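PDB 5UQZ: glucan-binding protein C, GbpC from Streptococcus mutans UA159, which is a cell-wall-anchored, calcium-containing adhesin that binds glucan and probably mediates both sucrose-dependent and sucrose-independent adherence of the bacterium. Local coordinates for residues L64-E69 / V140-N145; K147-V152 / I201-E206; G166-N171 / I182-S187. One frame throughout, in Å; residues are numbered along the deposited sequence.

Interaction 1. Residues L64-E69 / V140-N145; sequences LVFINE and VNSKYN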
loop_
_atom_site.group_PDB
_atom_site.type_symbol
_atom_site.label_atom_id
_atom_site.label_comp_id
_atom_site.label_asym_id
_atom_site.label_seq_id
_atom_site.Cartn_x
_atom_site.Cartn_y
_atom_site.Cartn_z
ATOM N N LEU A 64 -19.589 -2.353 -2.659
ATOM C CA LEU A 64 -19.054 -1.260 -1.859
ATOM C C LEU A 64 -18.361 -0.275 -2.798
ATOM O O LEU A 64 -17.515 -0.672 -3.604
ATOM C CB LEU A 64 -18.037 -1.790 -0.855
ATOM C CG LEU A 64 -17.402 -0.688 0.031
ATOM C CD1 LEU A 64 -18.408 -0.101 0.999
ATOM C CD2 LEU A 64 -16.236 -1.307 0.825
ATOM N N VAL A 65 -18.693 1.007 -2.650
ATOM C CA VAL A 65 -17.958 2.101 -3.268
ATOM C C VAL A 65 -17.433 2.946 -2.113
ATOM O O VAL A 65 -18.216 3.593 -1.415
ATOM C CB VAL A 65 -18.845 2.920 -4.230
ATOM C CG1 VAL A 65 -18.023 4.038 -4.842
ATOM C CG2 VAL A 65 -19.473 2.005 -5.299
ATOM N N PHE A 66 -16.132 2.897 -1.884
ATOM C CA PHE A 66 -15.516 3.536 -0.725
ATOM C C PHE A 66 -14.069 3.791 -1.120
ATOM O O PHE A 66 -13.152 3.037 -0.791
ATOM C CB PHE A 66 -15.635 2.608 0.474
ATOM C CG PHE A 66 -15.015 3.174 1.751
ATOM C CD1 PHE A 66 -15.441 4.391 2.283
ATOM C CD2 PHE A 66 -14.041 2.479 2.419
ATOM C CE1 PHE A 66 -14.868 4.875 3.467
ATOM C CE2 PHE A 66 -13.491 2.950 3.595
ATOM C CZ PHE A 66 -13.923 4.134 4.113
ATOM N N ILE A 67 -13.876 4.847 -1.893
ATOM C CA ILE A 67 -12.582 5.066 -2.523
ATOM C C ILE A 67 -12.022 6.442 -2.354
ATOM O O ILE A 67 -10.798 6.620 -2.397
ATOM C CB ILE A 67 -12.570 4.658 -3.983
ATOM C CG1 ILE A 67 -11.189 4.839 -4.603
ATOM C CG2 ILE A 67 -13.525 5.360 -4.686
ATOM C CD1 ILE A 67 -10.041 4.239 -3.647
ATOM N N ASN A 68 -12.861 7.432 -2.208
ATOM C CA ASN A 68 -12.363 8.816 -2.203
ATOM C C ASN A 68 -13.275 9.628 -1.301
ATOM O O ASN A 68 -14.424 9.798 -1.669
ATOM C CB ASN A 68 -12.459 9.292 -3.698
ATOM C CG ASN A 68 -12.256 10.781 -3.930
ATOM O OD1 ASN A 68 -11.251 11.352 -3.511
ATOM N ND2 ASN A 68 -13.177 11.398 -4.714
ATOM N N GLU A 69 -12.787 10.127 -0.157
ATOM C CA GLU A 69 -13.621 10.929 0.740
ATOM C C GLU A 69 -12.813 12.125 1.201
ATOM O O GLU A 69 -12.417 12.248 2.368
ATOM C CB GLU A 69 -14.139 10.091 1.915
ATOM C CG GLU A 69 -15.213 9.078 1.464
ATOM C CD GLU A 69 -16.474 9.749 0.895
ATOM O OE1 GLU A 69 -16.677 10.978 1.054
ATOM O OE2 GLU A 69 -17.302 9.026 0.273
ATOM N N VAL A 140 -19.364 11.713 1.218
ATOM C CA VAL A 140 -20.101 12.281 0.098
ATOM C C VAL A 140 -20.146 11.395 -1.124
ATOM O O VAL A 140 -21.037 11.609 -1.968
ATOM C CB VAL A 140 -19.567 13.685 -0.289
ATOM C CG1 VAL A 140 -19.563 14.589 0.899
ATOM C CG2 VAL A 140 -18.216 13.647 -0.987
ATOM N N ASN A 141 -19.252 10.401 -1.253
ATOM C CA ASN A 141 -19.076 9.633 -2.498
ATOM C C ASN A 141 -19.332 8.157 -2.320
ATOM O O ASN A 141 -19.066 7.430 -3.283
ATOM C CB ASN A 141 -17.635 9.774 -3.005
ATOM C CG ASN A 141 -17.321 11.179 -3.430
ATOM O OD1 ASN A 141 -18.150 11.843 -4.041
ATOM N ND2 ASN A 141 -16.115 11.653 -3.085
ATOM N N SER A 142 -19.695 7.680 -1.142
ATOM C CA SER A 142 -19.596 6.265 -0.837
ATOM C C SER A 142 -20.965 5.624 -0.615
ATOM O O SER A 142 -21.910 6.275 -0.144
ATOM C CB SER A 142 -18.695 6.051 0.386
ATOM O OG SER A 142 -17.370 6.465 0.081
ATOM N N LYS A 143 -21.054 4.320 -0.919
ATOM C CA LYS A 143 -22.305 3.592 -0.724
ATOM C C LYS A 143 -21.974 2.120 -0.565
ATOM O O LYS A 143 -20.886 1.658 -0.945
ATOM C CB LYS A 143 -23.253 3.784 -1.909
ATOM C CG LYS A 143 -22.772 3.221 -3.200
ATOM C CD LYS A 143 -23.839 3.311 -4.293
ATOM C CE LYS A 143 -23.294 2.677 -5.600
ATOM N NZ LYS A 143 -24.393 2.360 -6.573
ATOM N N TYR A 144 -22.941 1.378 -0.040
ATOM C CA TYR A 144 -22.841 -0.090 0.007
ATOM C C TYR A 144 -24.186 -0.650 -0.424
ATOM O O TYR A 144 -25.196 -0.371 0.225
ATOM C CB TYR A 144 -22.503 -0.570 1.426
ATOM C CG TYR A 144 -22.574 -2.067 1.505
ATOM C CD1 TYR A 144 -21.525 -2.860 1.022
ATOM C CD2 TYR A 144 -23.694 -2.687 2.022
ATOM C CE1 TYR A 144 -21.605 -4.263 1.042
ATOM C CE2 TYR A 144 -23.778 -4.100 2.082
ATOM C CZ TYR A 144 -22.721 -4.894 1.578
ATOM O OH TYR A 144 -22.739 -6.273 1.623
ATOM N N ASN A 145 -24.189 -1.451 -1.477
ATOM C CA ASN A 145 -25.440 -2.035 -2.001
ATOM C C ASN A 145 -26.542 -0.973 -2.098
ATOM O O ASN A 145 -27.684 -1.162 -1.657
ATOM C CB ASN A 145 -25.863 -3.250 -1.160
ATOM C CG ASN A 145 -25.052 -4.502 -1.531
ATOM O OD1 ASN A 145 -24.333 -4.531 -2.533
ATOM N ND2 ASN A 145 -25.173 -5.539 -0.710
HETATM O O HOH W 1 -15.931 6.652 -2.445
#
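E69 reaches from a loop to the backbone of V140 and N141, beside a short antiparallel strand pair, 64-65 with 143-144, in a small three-stranded sheet of the GbpC domain. V65 and K143 are the hydrogen-bonded pair: V65 N gives a nearly straight bond to K143 O (176° at the hydrogen), and K143 N returns one to V65 O at 3.0 Å. L64 and Y144 form the non-hydrogen-bonded pair, with L64 CB at the edge of the tyrosine ring. Beyond V65 the chains no longer pair as strands, and side chains take over.

Followed outward, E69 starts with CG beside its own backbone N (chi1 -71°), and the chain bends at chi2, which turns the carboxylate to V140-S142. CB makes no close approach to that segment; CG comes 3.7 Å from S142 OG; CD then carries two oxygens with different tasks. OE1 takes V140 N at 2.8 Å on its syn side, with the donor 27° out of the carboxylate plane. OE2 accepts twice, from N141 N through the syn lone pair and from S142 OG through the anti one. Three donors therefore fix the rotation of this buried carboxylate.

N141 ND2 donates to N68 O at 2.9 Å, coming from above the carbonyl plane. A water accepts from I67 N and donates to S142 OG, whose own hydrogen goes to E69 OE2, 2.6 Å away.

Interaction 2. Residues K147-V152 / I201-E206; sequences KKISKV and IIFYDE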
loop_
_atom_site.group_PDB
_atom_site.type_symbol
_atom_site.label_atom_id
_atom_site.label_comp_id
_atom_site.label_asym_id
_atom_site.label_seq_id
_atom_site.Cartn_x
_atom_site.Cartn_y
_atom_site.Cartn_z
ATOM N N LYS A 147 -27.004 1.689 -0.507
ATOM C CA LYS A 147 -27.227 2.471 0.706
ATOM C C LYS A 147 -26.116 3.508 0.747
ATOM O O LYS A 147 -24.938 3.163 0.955
ATOM C CB LYS A 147 -27.158 1.578 1.944
ATOM C CG LYS A 147 -28.212 0.480 1.953
ATOM C CD LYS A 147 -27.978 -0.454 3.154
ATOM C CE LYS A 147 -29.112 -1.445 3.265
ATOM N NZ LYS A 147 -29.185 -2.074 4.617
ATOM N N LYS A 148 -26.474 4.779 0.629
ATOM C CA LYS A 148 -25.451 5.809 0.778
ATOM C C LYS A 148 -24.895 5.739 2.203
ATOM O O LYS A 148 -25.649 5.570 3.169
ATOM C CB LYS A 148 -26.112 7.176 0.507
ATOM C CG LYS A 148 -25.110 8.350 0.524
ATOM C CD LYS A 148 -25.813 9.625 0.129
ATOM C CE LYS A 148 -24.988 10.848 0.476
ATOM N NZ LYS A 148 -23.674 10.932 -0.271
ATOM N N ILE A 149 -23.594 5.929 2.317
ATOM C CA ILE A 149 -22.902 5.877 3.601
ATOM C C ILE A 149 -22.783 7.282 4.159
ATOM O O ILE A 149 -22.309 8.189 3.465
ATOM C CB ILE A 149 -21.539 5.200 3.421
ATOM C CG1 ILE A 149 -21.768 3.696 3.121
ATOM C CG2 ILE A 149 -20.694 5.378 4.676
ATOM C CD1 ILE A 149 -20.515 2.963 2.575
ATOM N N SER A 150 -23.211 7.458 5.420
ATOM C CA SER A 150 -23.224 8.775 6.060
ATOM C C SER A 150 -22.060 8.982 7.006
ATOM O O SER A 150 -21.776 10.139 7.364
ATOM C CB SER A 150 -24.506 8.937 6.868
ATOM O OG SER A 150 -24.508 8.005 7.962
ATOM N N LYS A 151 -21.403 7.921 7.429
ATOM C CA LYS A 151 -20.438 7.981 8.513
ATOM C C LYS A 151 -19.698 6.666 8.497
ATOM O O LYS A 151 -20.263 5.639 8.078
ATOM C CB LYS A 151 -21.233 8.153 9.851
ATOM C CG LYS A 151 -20.408 8.143 11.107
ATOM C CD LYS A 151 -21.256 8.528 12.303
ATOM C CE LYS A 151 -22.310 7.535 12.678
ATOM N NZ LYS A 151 -22.997 7.982 13.961
ATOM N N VAL A 152 -18.462 6.681 8.970
ATOM C CA VAL A 152 -17.658 5.480 9.112
ATOM C C VAL A 152 -17.062 5.531 10.510
ATOM O O VAL A 152 -16.570 6.578 10.925
ATOM C CB VAL A 152 -16.513 5.397 8.057
ATOM C CG1 VAL A 152 -15.796 4.066 8.130
ATOM C CG2 VAL A 152 -17.077 5.641 6.629
ATOM N N ILE A 201 -13.901 -1.808 10.930
ATOM C CA ILE A 201 -14.592 -0.728 10.213
ATOM C C ILE A 201 -16.085 -0.975 10.259
ATOM O O ILE A 201 -16.549 -2.090 9.981
ATOM C CB ILE A 201 -14.124 -0.714 8.748
ATOM C CG1 ILE A 201 -12.607 -0.510 8.641
ATOM C CG2 ILE A 201 -14.887 0.394 7.986
ATOM C CD1 ILE A 201 -12.056 -0.776 7.220
ATOM N N ILE A 202 -16.846 0.072 10.588
ATOM C CA ILE A 202 -18.302 0.002 10.564
ATOM C C ILE A 202 -18.791 1.141 9.664
ATOM O O ILE A 202 -18.377 2.297 9.828
ATOM C CB ILE A 202 -18.903 0.149 11.978
ATOM C CG1 ILE A 202 -18.451 -1.003 12.891
ATOM C CG2 ILE A 202 -20.425 0.162 11.889
ATOM C CD1 ILE A 202 -18.880 -0.830 14.305
ATOM N N PHE A 203 -19.650 0.800 8.702
ATOM C CA PHE A 203 -20.279 1.785 7.833
ATOM C C PHE A 203 -21.691 2.056 8.336
ATOM O O PHE A 203 -22.380 1.142 8.767
ATOM C CB PHE A 203 -20.350 1.249 6.396
ATOM C CG PHE A 203 -18.995 0.889 5.815
ATOM C CD1 PHE A 203 -18.112 1.897 5.393
ATOM C CD2 PHE A 203 -18.600 -0.433 5.686
ATOM C CE1 PHE A 203 -16.895 1.590 4.821
ATOM C CE2 PHE A 203 -17.391 -0.739 5.092
ATOM C CZ PHE A 203 -16.534 0.247 4.660
ATOM N N TYR A 204 -22.160 3.301 8.193
ATOM C CA TYR A 204 -23.497 3.670 8.644
ATOM C C TYR A 204 -24.308 4.208 7.467
ATOM O O TYR A 204 -23.765 4.899 6.587
ATOM C CB TYR A 204 -23.448 4.790 9.729
ATOM C CG TYR A 204 -22.730 4.371 10.972
ATOM C CD1 TYR A 204 -21.344 4.352 11.048
ATOM C CD2 TYR A 204 -23.451 4.029 12.119
ATOM C CE1 TYR A 204 -20.692 3.971 12.207
ATOM C CE2 TYR A 204 -22.786 3.680 13.302
ATOM C CZ TYR A 204 -21.406 3.651 13.322
ATOM O OH TYR A 204 -20.719 3.329 14.469
ATOM N N ASP A 205 -25.612 3.883 7.470
ATOM C CA ASP A 205 -26.533 4.363 6.466
ATOM C C ASP A 205 -27.025 5.780 6.793
ATOM O O ASP A 205 -26.615 6.402 7.774
ATOM C CB ASP A 205 -27.656 3.358 6.250
ATOM C CG ASP A 205 -28.611 3.229 7.419
ATOM O OD1 ASP A 205 -28.702 4.124 8.293
ATOM O OD2 ASP A 205 -29.327 2.193 7.496
ATOM N N GLU A 206 -27.907 6.307 5.938
ATOM C CA GLU A 206 -28.310 7.705 6.095
ATOM C C GLU A 206 -29.169 7.916 7.312
ATOM O O GLU A 206 -29.278 9.047 7.801
ATOM C CB GLU A 206 -28.950 8.256 4.819
ATOM C CG GLU A 206 -27.910 8.427 3.642
ATOM C CD GLU A 206 -26.790 9.468 3.939
ATOM O OE1 GLU A 206 -27.077 10.528 4.513
ATOM O OE2 GLU A 206 -25.625 9.228 3.564
HETATM O O HOH W 2 -30.161 0.700 5.448
HETATM O O HOH W 3 -28.283 4.947 3.427
HETATM O O HOH W 4 -20.769 6.222 15.653
#
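The antiparallel pairing of strand 151-160 with strand 194-204, part of the large sheet of the GbpC beta-supersandwich, frays here into loops at one end. Y204 N donates to K151 O at 3.0 Å, but the bond is bent, 146° at the hydrogen. V152 and F203 follow as a non-hydrogen-bonded pair, where V152 CA approaches I202 O in a CA-H...O contact.

On the face carrying K151 and Y204, the lysine lies over the phenol. Its chain leaves with CG anti to the backbone N and bends at chi3 (68°), which lays CE over the ring centre, 3.6 Å from the centroid of Y204. The ammonium follows on the same face, with K151 NZ 4.5 Å from that centroid and 15° off the normal, so CH-pi and cation-pi contacts coincide. A water accepts a weak bond from K151 NZ and also bonds Y204 OH.

V152 and F203 share the other face, with apolar contacts: V152 CG1 meets I201 CG2 and V152 CG2 approaches F203 CD1. I149 CD1 comes 3.9 Å from F203 CD1.

Past the paired residues, S150 holds the departing chain twice. Its N donates to Y204 O, and its OG, set between its own N and carbonyl carbon, bonds D205 O at 2.7 Å from well above the carbonyl plane. E206 instead runs against the aliphatic part of K148, OE2 lying 3.2 Å from K148 CG, although K148 NZ stays 4.6 Å from E206 OE2, so the opposite charges do not touch. Another water links K148 O to E206 N.

F203 continues inward to L64 of strand 64-65 and to F66, which it meets edge-to-face, while the backbone of V152 is hydrogen-bonded to that of Y136 in the adjoining strand 132-137.

Interaction 3. Residues G166-N171 / I182-S187; sequences GSALVN and IGAQTS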
loop_
_atom_site.group_PDB
_atom_site.type_symbol
_atom_site.label_atom_id
_atom_site.label_comp_id
_atom_site.label_asym_id
_atom_site.label_seq_id
_atom_site.Cartn_x
_atom_site.Cartn_y
_atom_site.Cartn_z
ATOM N N GLY A 166 6.432 0.508 23.858
ATOM C CA GLY A 166 5.016 0.156 23.691
ATOM C C GLY A 166 4.235 1.222 22.957
ATOM O O GLY A 166 3.079 1.485 23.302
ATOM N N SER A 167 4.854 1.847 21.944
ATOM C CA SER A 167 4.231 2.997 21.302
ATOM C C SER A 167 4.561 2.993 19.820
ATOM O O SER A 167 5.491 2.307 19.353
ATOM C CB SER A 167 4.758 4.303 21.916
ATOM O OG SER A 167 6.130 4.488 21.542
ATOM N N ALA A 168 3.770 3.756 19.071
ATOM C CA ALA A 168 4.101 3.983 17.674
ATOM C C ALA A 168 3.508 5.339 17.304
ATOM O O ALA A 168 2.498 5.765 17.870
ATOM C CB ALA A 168 3.498 2.880 16.783
ATOM N N LEU A 169 4.172 6.025 16.371
ATOM C CA LEU A 169 3.696 7.300 15.885
ATOM C C LEU A 169 2.746 7.076 14.705
ATOM O O LEU A 169 3.062 6.302 13.784
ATOM C CB LEU A 169 4.881 8.157 15.481
ATOM C CG LEU A 169 4.553 9.615 15.094
ATOM C CD1 LEU A 169 3.968 10.373 16.293
ATOM C CD2 LEU A 169 5.802 10.293 14.546
ATOM N N VAL A 170 1.648 7.831 14.669
ATOM C CA VAL A 170 0.586 7.658 13.685
ATOM C C VAL A 170 0.272 8.984 13.030
ATOM O O VAL A 170 0.075 10.002 13.720
ATOM C CB VAL A 170 -0.699 7.096 14.327
ATOM C CG1 VAL A 170 -1.854 7.074 13.325
ATOM C CG2 VAL A 170 -0.419 5.697 14.846
ATOM N N ASN A 171 0.177 8.978 11.705
ATOM C CA ASN A 171 -0.470 10.029 10.928
ATOM C C ASN A 171 -1.806 9.435 10.486
ATOM O O ASN A 171 -1.835 8.463 9.709
ATOM C CB ASN A 171 0.419 10.356 9.735
ATOM C CG ASN A 171 -0.050 11.558 8.950
ATOM O OD1 ASN A 171 -0.968 12.306 9.341
ATOM N ND2 ASN A 171 0.625 11.778 7.839
ATOM N N ILE A 182 1.776 4.465 10.022
ATOM C CA ILE A 182 2.270 4.189 11.379
ATOM C C ILE A 182 3.724 3.752 11.327
ATOM O O ILE A 182 4.167 3.097 10.367
ATOM C CB ILE A 182 1.336 3.169 12.071
ATOM C CG1 ILE A 182 1.718 2.930 13.514
ATOM C CG2 ILE A 182 1.262 1.836 11.325
ATOM C CD1 ILE A 182 0.668 2.180 14.329
ATOM N N GLY A 183 4.485 4.124 12.359
ATOM C CA GLY A 183 5.864 3.674 12.404
ATOM C C GLY A 183 6.473 3.874 13.776
ATOM O O GLY A 183 5.917 4.555 14.637
ATOM N N ALA A 184 7.665 3.296 13.951
ATOM C CA ALA A 184 8.406 3.413 15.204
ATOM C C ALA A 184 9.848 3.051 14.934
ATOM O O ALA A 184 10.164 2.394 13.954
ATOM C CB ALA A 184 7.834 2.460 16.240
ATOM N N GLN A 185 10.732 3.440 15.869
ATOM C CA GLN A 185 12.097 2.914 15.809
ATOM C C GLN A 185 12.063 1.390 15.894
ATOM O O GLN A 185 11.155 0.809 16.517
ATOM C CB GLN A 185 12.922 3.495 16.969
ATOM C CG GLN A 185 14.375 2.987 17.053
ATOM C CD GLN A 185 15.195 3.297 15.778
ATOM O OE1 GLN A 185 15.019 2.665 14.721
ATOM N NE2 GLN A 185 16.170 4.206 15.902
ATOM N N THR A 186 13.065 0.737 15.275
ATOM C CA THR A 186 13.300 -0.690 15.492
ATOM C C THR A 186 14.406 -0.773 16.532
ATOM O O THR A 186 15.596 -0.617 16.219
ATOM C CB THR A 186 13.711 -1.377 14.192
ATOM O OG1 THR A 186 12.726 -1.091 13.184
ATOM C CG2 THR A 186 13.784 -2.895 14.371
ATOM N N SER A 187 14.009 -0.955 17.788
ATOM C CA SER A 187 14.952 -0.784 18.883
ATOM C C SER A 187 15.877 -1.977 19.073
ATOM O O SER A 187 16.955 -1.803 19.646
ATOM C CB SER A 187 14.188 -0.548 20.183
ATOM O OG SER A 187 13.429 0.641 20.100
#
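L169 and G183 trade both of their backbone hydrogen bonds in the beta hairpin of strands 167-172 and 180-184. L169 N donates to G183 O at 2.9 Å, and G183 N answers to L169 O at 3.0 Å. The angles at hydrogen, 149° and 153°, show that both bonds are somewhat bent. L169 O receives a further, softer approach from I182 CA at 3.3 Å, a CA-H...O contact.

V170 and I182 form the next, non-hydrogen-bonded pair, whose main-chain groups turn outward: V170 bonds the backbone of F124, and I182 that of I327. Their side chains meet on one face of the sheet, which A168 CB also reaches. I182 is extended, CG1 anti to the backbone N (chi1 -175°), which carries CD1 to 3.7 Å from V170 CG2 while CG1 touches A168 CB, also at 3.7 Å.

Polar side chains at the ends are satisfied by other parts of the chain. S167 OG bonds N163, T186 OG1 bonds L323 O and T325 OG1, and Q185 NE2 bonds D103. Q185 OE1 turns back to accept T186 N at 2.8 Å.

The hairpin occupies the middle of a four-stranded antiparallel sheet, between strands 122-127 and 325-329, and I182 packs on I195 and V197 of strand 194-204 and on F314 of strand 312-319.

Interactions 1 and 2 adjoin, their centres about 9 Å apart: S142 O and I149 N probably hydrogen-bond, and strands 143-144 and 147-148 are neighbours in one small sheet. Both are partly buried and mix short strand pairing with side-chain or water-mediated links where the strands end. A carboxylate gripping backbone N-H groups marks the first, a lysine over a tyrosine the second. Interaction 3 lies about 30 Å from both, centre to centre, and its touching residues are all buried; regular backbone bonds and aliphatic packing join it. Along the chain it is nested within the loop closed by interaction 2, so strands 151-160 and 194-204 flank its hairpin in sequence.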